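Local coordinates for protein C-type lectin domain family 4, member a4 (Mus musculus, PDB 3VYK) that binds N-glycans, including those with bisecting N-acetylglucosamine, at a calcium site in its extracellular C-type lectin domain, and probably acts as an inhibitory receptor of dendritic cells, at residues V40-Q45 with Y61-L66; A46-I51 with V101-K106. All coordinates share one frame; numbering follows the deposited sequence.

Both interactions lie in the core of one C-type lectin domain, their centres about 8 Å apart. Along the chain the segments alternate: 40-45, then 46-51 on helix 45-53, then 61-66, then 101-106. The loop of interaction 1 therefore runs straight into the helix of interaction 2, while strands 61-67 and 100-106 are antiparallel neighbours in the same sheet. Backbone pairing joins the two contacts directly: Y61 O lies 2.8 Å from I103 N, and I63 N 3.0 Å from V101 O, both probable hydrogen bonds. Together they pack the loop and helix against a sheet whose far face, through N104, takes part in glycan binding.

Interaction 1 (V40-Q45 with Y61-L66); sequences VVIHSQ and YFIGLL
The one hydrogen bond across this contact joins two backbones: G64 N donates to V40 O over 2.8 Å, with an N-H...O angle of 160°. The donor sits 24° from the plane of the V40 carbonyl. At G64, where strand 61-67 turns a corner, this NH is directed at the loop that follows strand 38-39. G64 also pairs through its backbone with I76, and V40 with V124, so the bond ties together chain segments that are each held by a further strand or loop.

Apolar packing centres on I63. I63 CG2 lies 3.5 Å from V40 CG1, and the two side chains cross obliquely. The chi1 of V40 (69°) places CG1 between the backbone N and the carbonyl carbon, from where it reaches both CG2 and CB of I63. The terminal methyl of I42 comes to the same I63 branch more loosely, I42 CD1 to I63 CG2 4.1 Å, at about a right angle. I63 CG2 is thus met by a methyl from each of two loop residues, while I63 CB stands 3.7 Å from V40 O, beside the hydrogen bond.

All four touching residues are buried. Helix 45-53 closes over the loop side, where I51 touches both V40 and I42; on the strand side, I63 also meets V101 and I103. I63 O accepts a hydrogen bond from W25 NE1, linking the corner to helix 25-34.

The whole is a hydrophobic core contact of the C-type lectin fold, joining the loop that leads into helix 45-53, the second helix of the domain, to the corner of a central strand.

Interaction 2 (A46-I51 with V101-K106); sequences AEQDFI and VIINHK. With NAG (2-acetamido-2-deoxy-beta-D-glucopyranose), chain B.
I51 and I103 make the apolar contact between helix 45-53 and strand 100-106. I51 CG2 rests 3.9 Å from I103 CD1, the side chains crossing at about a right angle. Both CB atoms point into the interface, and with CG1 of I103 anti to its carbonyl carbon (chi1 -63°) and chi2 extended, CD1 becomes the tip that meets the helix.

A polar group borders this tip: Q48 OE1 lies 4.0 Å from I103 CD1, a van der Waals approach. A bend at chi2 (78°) carries the amide over to the strand, and OE1 accepts a hydrogen bond from W112 NE1, so this buried oxygen is satisfied beside the isoleucine. W110 and W112 of strand 109-115 also pack on I103.

N104, the next residue, points to the other face of the strand and binds sugar. N104 ND2 donates to O7 (3.1 Å) and O3 (3.2 Å) of N-acetylglucosamine, gripping the acetamido oxygen and the neighbouring hydroxyl at once; D119 and H121 hold the same sugar. I102 CD1 adds a looser contact with C4 of the sugar. One strand thus carries core packing on one face and part of the glycan pocket of the C-type lectin fold on the other.

Interaction 1 (V40-Q45 with Y61-L66)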
# COMPACT_ATOMS: atom_id res chain seq x y z
N VAL A 40 3.97 1.74 1.74
CA VAL A 40 3.60 3.02 1.13
C VAL A 40 2.44 3.73 1.82
O VAL A 40 1.45 3.12 2.23
CB VAL A 40 3.37 2.85 -0.39
CG1 VAL A 40 2.11 2.03 -0.67
CG2 VAL A 40 3.34 4.20 -1.08
N VAL A 41 2.58 5.05 1.95
CA VAL A 41 1.57 5.91 2.52
C VAL A 41 1.12 6.85 1.40
O VAL A 41 1.94 7.55 0.82
CB VAL A 41 2.16 6.70 3.71
CG1 VAL A 41 1.24 7.83 4.13
CG2 VAL A 41 2.43 5.76 4.88
N ILE A 42 -0.17 6.83 1.08
CA ILE A 42 -0.67 7.45 -0.15
C ILE A 42 -1.50 8.69 0.19
O ILE A 42 -2.53 8.59 0.86
CB ILE A 42 -1.51 6.44 -0.95
CG1 ILE A 42 -0.65 5.21 -1.30
CG2 ILE A 42 -2.05 7.07 -2.23
CD1 ILE A 42 -1.45 4.05 -1.85
N HIS A 43 -1.05 9.86 -0.28
CA HIS A 43 -1.70 11.11 0.11
C HIS A 43 -2.39 11.88 -0.99
O HIS A 43 -2.94 12.95 -0.73
CB HIS A 43 -0.73 12.01 0.86
CG HIS A 43 -0.56 11.63 2.31
ND1 HIS A 43 -1.59 11.62 3.18
CD2 HIS A 43 0.56 11.24 3.03
CE1 HIS A 43 -1.14 11.23 4.40
NE2 HIS A 43 0.17 10.99 4.30
N SER A 44 -2.43 11.33 -2.19
CA SER A 44 -3.09 11.99 -3.33
C SER A 44 -3.41 10.98 -4.41
O SER A 44 -2.82 9.89 -4.47
CB SER A 44 -2.19 13.08 -3.92
OG SER A 44 -1.01 12.52 -4.49
N GLN A 45 -4.33 11.36 -5.29
CA GLN A 45 -4.59 10.57 -6.49
C GLN A 45 -3.36 10.49 -7.39
O GLN A 45 -3.13 9.46 -8.02
CB GLN A 45 -5.80 11.04 -7.30
CG GLN A 45 -6.11 10.05 -8.42
CD GLN A 45 -7.44 10.24 -9.10
OE1 GLN A 45 -7.62 9.83 -10.27
NE2 GLN A 45 -8.39 10.85 -8.41
N TYR A 61 -1.17 -5.76 -3.51
CA TYR A 61 -0.02 -5.10 -2.89
C TYR A 61 -0.40 -4.44 -1.58
O TYR A 61 -1.23 -3.52 -1.56
CB TYR A 61 0.57 -4.05 -3.85
CG TYR A 61 1.04 -4.63 -5.17
CD1 TYR A 61 2.38 -4.91 -5.37
CD2 TYR A 61 0.14 -4.88 -6.21
CE1 TYR A 61 2.83 -5.45 -6.58
CE2 TYR A 61 0.57 -5.42 -7.42
CZ TYR A 61 1.92 -5.69 -7.59
OH TYR A 61 2.39 -6.22 -8.78
N PHE A 62 0.22 -4.87 -0.49
CA PHE A 62 0.01 -4.23 0.81
C PHE A 62 0.48 -2.78 0.77
O PHE A 62 1.53 -2.46 0.18
CB PHE A 62 0.78 -4.95 1.92
CG PHE A 62 0.07 -6.14 2.49
CD1 PHE A 62 -1.21 -6.01 3.04
CD2 PHE A 62 0.69 -7.38 2.51
CE1 PHE A 62 -1.88 -7.11 3.58
CE2 PHE A 62 0.03 -8.48 3.06
CZ PHE A 62 -1.25 -8.34 3.59
N ILE A 63 -0.31 -1.93 1.42
CA ILE A 63 0.07 -0.54 1.68
C ILE A 63 0.14 -0.32 3.18
O ILE A 63 -0.22 -1.21 3.96
CB ILE A 63 -0.87 0.46 0.98
CG1 ILE A 63 -2.28 0.42 1.59
CG2 ILE A 63 -0.89 0.17 -0.52
CD1 ILE A 63 -3.25 1.45 1.03
N GLY A 64 0.60 0.85 3.60
CA GLY A 64 0.81 1.13 5.02
C GLY A 64 -0.40 1.65 5.78
O GLY A 64 -0.25 2.55 6.60
N LEU A 65 -1.58 1.09 5.50
CA LEU A 65 -2.83 1.56 6.09
C LEU A 65 -3.41 0.45 6.95
O LEU A 65 -3.54 -0.68 6.49
CB LEU A 65 -3.82 1.95 4.98
CG LEU A 65 -5.08 2.69 5.43
CD1 LEU A 65 -4.75 4.03 6.08
CD2 LEU A 65 -6.04 2.89 4.26
N LEU A 66 -3.78 0.79 8.18
CA LEU A 66 -4.27 -0.20 9.16
C LEU A 66 -5.53 0.26 9.86
O LEU A 66 -5.68 1.43 10.15
CB LEU A 66 -3.21 -0.44 10.22
CG LEU A 66 -1.87 -0.97 9.74
CD1 LEU A 66 -0.87 -0.91 10.88
CD2 LEU A 66 -2.00 -2.39 9.22

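Interaction 2 (A46-I51 with V101-K106)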
# COMPACT_ATOMS: atom_id res chain seq x y z
N ALA A 46 -2.57 11.56 -7.46
CA ALA A 46 -1.32 11.52 -8.22
C ALA A 46 -0.44 10.38 -7.74
O ALA A 46 0.06 9.62 -8.56
CB ALA A 46 -0.58 12.84 -8.15
N GLU A 47 -0.26 10.26 -6.43
CA GLU A 47 0.52 9.15 -5.87
C GLU A 47 -0.13 7.80 -6.17
O GLU A 47 0.56 6.88 -6.61
CB GLU A 47 0.70 9.30 -4.37
CG GLU A 47 1.56 10.47 -3.95
CD GLU A 47 1.29 10.84 -2.52
OE1 GLU A 47 1.46 9.98 -1.64
OE2 GLU A 47 0.85 12.00 -2.28
N GLN A 48 -1.43 7.69 -5.91
CA GLN A 48 -2.18 6.46 -6.22
C GLN A 48 -1.97 6.02 -7.68
O GLN A 48 -1.61 4.88 -7.94
CB GLN A 48 -3.67 6.65 -5.92
CG GLN A 48 -4.55 5.48 -6.36
CD GLN A 48 -4.49 4.29 -5.43
OE1 GLN A 48 -3.85 4.33 -4.38
NE2 GLN A 48 -5.18 3.22 -5.82
N ASP A 49 -2.19 6.95 -8.63
CA ASP A 49 -2.06 6.63 -10.05
C ASP A 49 -0.61 6.33 -10.47
O ASP A 49 -0.37 5.48 -11.34
CB ASP A 49 -2.63 7.76 -10.91
CG ASP A 49 -4.15 7.83 -10.87
OD1 ASP A 49 -4.81 6.87 -10.43
OD2 ASP A 49 -4.71 8.86 -11.30
N PHE A 50 0.35 7.01 -9.86
CA PHE A 50 1.76 6.69 -10.08
C PHE A 50 2.03 5.25 -9.64
O PHE A 50 2.64 4.47 -10.37
CB PHE A 50 2.71 7.66 -9.36
CG PHE A 50 4.15 7.20 -9.40
CD1 PHE A 50 4.70 6.47 -8.34
CD2 PHE A 50 4.94 7.45 -10.52
CE1 PHE A 50 6.01 6.02 -8.39
CE2 PHE A 50 6.24 7.01 -10.57
CZ PHE A 50 6.77 6.29 -9.52
N ILE A 51 1.57 4.90 -8.44
CA ILE A 51 1.83 3.57 -7.90
C ILE A 51 1.20 2.50 -8.79
O ILE A 51 1.88 1.55 -9.19
CB ILE A 51 1.37 3.45 -6.44
CG1 ILE A 51 2.26 4.30 -5.53
CG2 ILE A 51 1.37 1.99 -5.99
CD1 ILE A 51 1.61 4.68 -4.22
N VAL A 101 -4.71 -3.50 4.33
CA VAL A 101 -5.23 -2.99 3.06
C VAL A 101 -4.28 -3.31 1.91
O VAL A 101 -3.06 -3.10 2.03
CB VAL A 101 -5.45 -1.46 3.13
CG1 VAL A 101 -6.01 -0.91 1.81
CG2 VAL A 101 -6.37 -1.08 4.28
N ILE A 102 -4.85 -3.81 0.81
CA ILE A 102 -4.11 -3.96 -0.43
C ILE A 102 -4.68 -3.09 -1.53
O ILE A 102 -5.87 -2.76 -1.54
CB ILE A 102 -4.05 -5.42 -0.95
CG1 ILE A 102 -5.46 -6.00 -1.20
CG2 ILE A 102 -3.20 -6.28 -0.03
CD1 ILE A 102 -5.46 -7.37 -1.87
N ILE A 103 -3.80 -2.73 -2.46
CA ILE A 103 -4.20 -2.28 -3.79
C ILE A 103 -4.36 -3.54 -4.64
O ILE A 103 -3.44 -4.36 -4.73
CB ILE A 103 -3.14 -1.36 -4.41
CG1 ILE A 103 -2.98 -0.09 -3.58
CG2 ILE A 103 -3.49 -1.02 -5.86
CD1 ILE A 103 -1.87 0.83 -4.06
N ASN A 104 -5.51 -3.70 -5.26
CA ASN A 104 -5.70 -4.75 -6.27
C ASN A 104 -6.57 -4.28 -7.43
O ASN A 104 -7.18 -3.20 -7.38
CB ASN A 104 -6.20 -6.08 -5.64
CG ASN A 104 -7.61 -5.99 -5.07
OD1 ASN A 104 -8.24 -4.95 -5.08
ND2 ASN A 104 -8.11 -7.12 -4.54
N HIS A 105 -6.58 -5.08 -8.49
CA HIS A 105 -7.25 -4.70 -9.72
C HIS A 105 -8.48 -5.52 -9.97
O HIS A 105 -8.48 -6.73 -9.77
CB HIS A 105 -6.28 -4.84 -10.87
CG HIS A 105 -6.78 -4.23 -12.14
ND1 HIS A 105 -7.44 -4.95 -13.08
CD2 HIS A 105 -6.71 -2.93 -12.61
CE1 HIS A 105 -7.77 -4.14 -14.11
NE2 HIS A 105 -7.33 -2.90 -13.82
N LYS A 106 -9.54 -4.83 -10.38
CA LYS A 106 -10.83 -5.45 -10.69
C LYS A 106 -11.31 -4.91 -12.04
O LYS A 106 -10.60 -4.13 -12.67
CB LYS A 106 -11.86 -5.17 -9.57
CG LYS A 106 -11.49 -5.83 -8.25
CD LYS A 106 -12.36 -5.41 -7.07
CE LYS A 106 -13.66 -6.20 -7.00
NZ LYS A 106 -14.30 -5.96 -5.69
C1 NAG B . -9.87 -10.86 -1.57
C2 NAG B . -9.30 -10.27 -2.86
C3 NAG B . -8.02 -10.98 -3.30
C4 NAG B . -7.05 -11.10 -2.12
C5 NAG B . -7.74 -11.66 -0.87
C6 NAG B . -6.85 -11.61 0.36
C7 NAG B . -11.09 -9.25 -4.19
C8 NAG B . -12.20 -9.47 -5.18
N2 NAG B . -10.37 -10.31 -3.85
O3 NAG B . -7.41 -10.24 -4.33
O4 NAG B . -5.96 -11.92 -2.47
O5 NAG B . -8.87 -10.87 -0.56
O6 NAG B . -6.01 -12.75 0.46
O7 NAG B . -10.88 -8.12 -3.73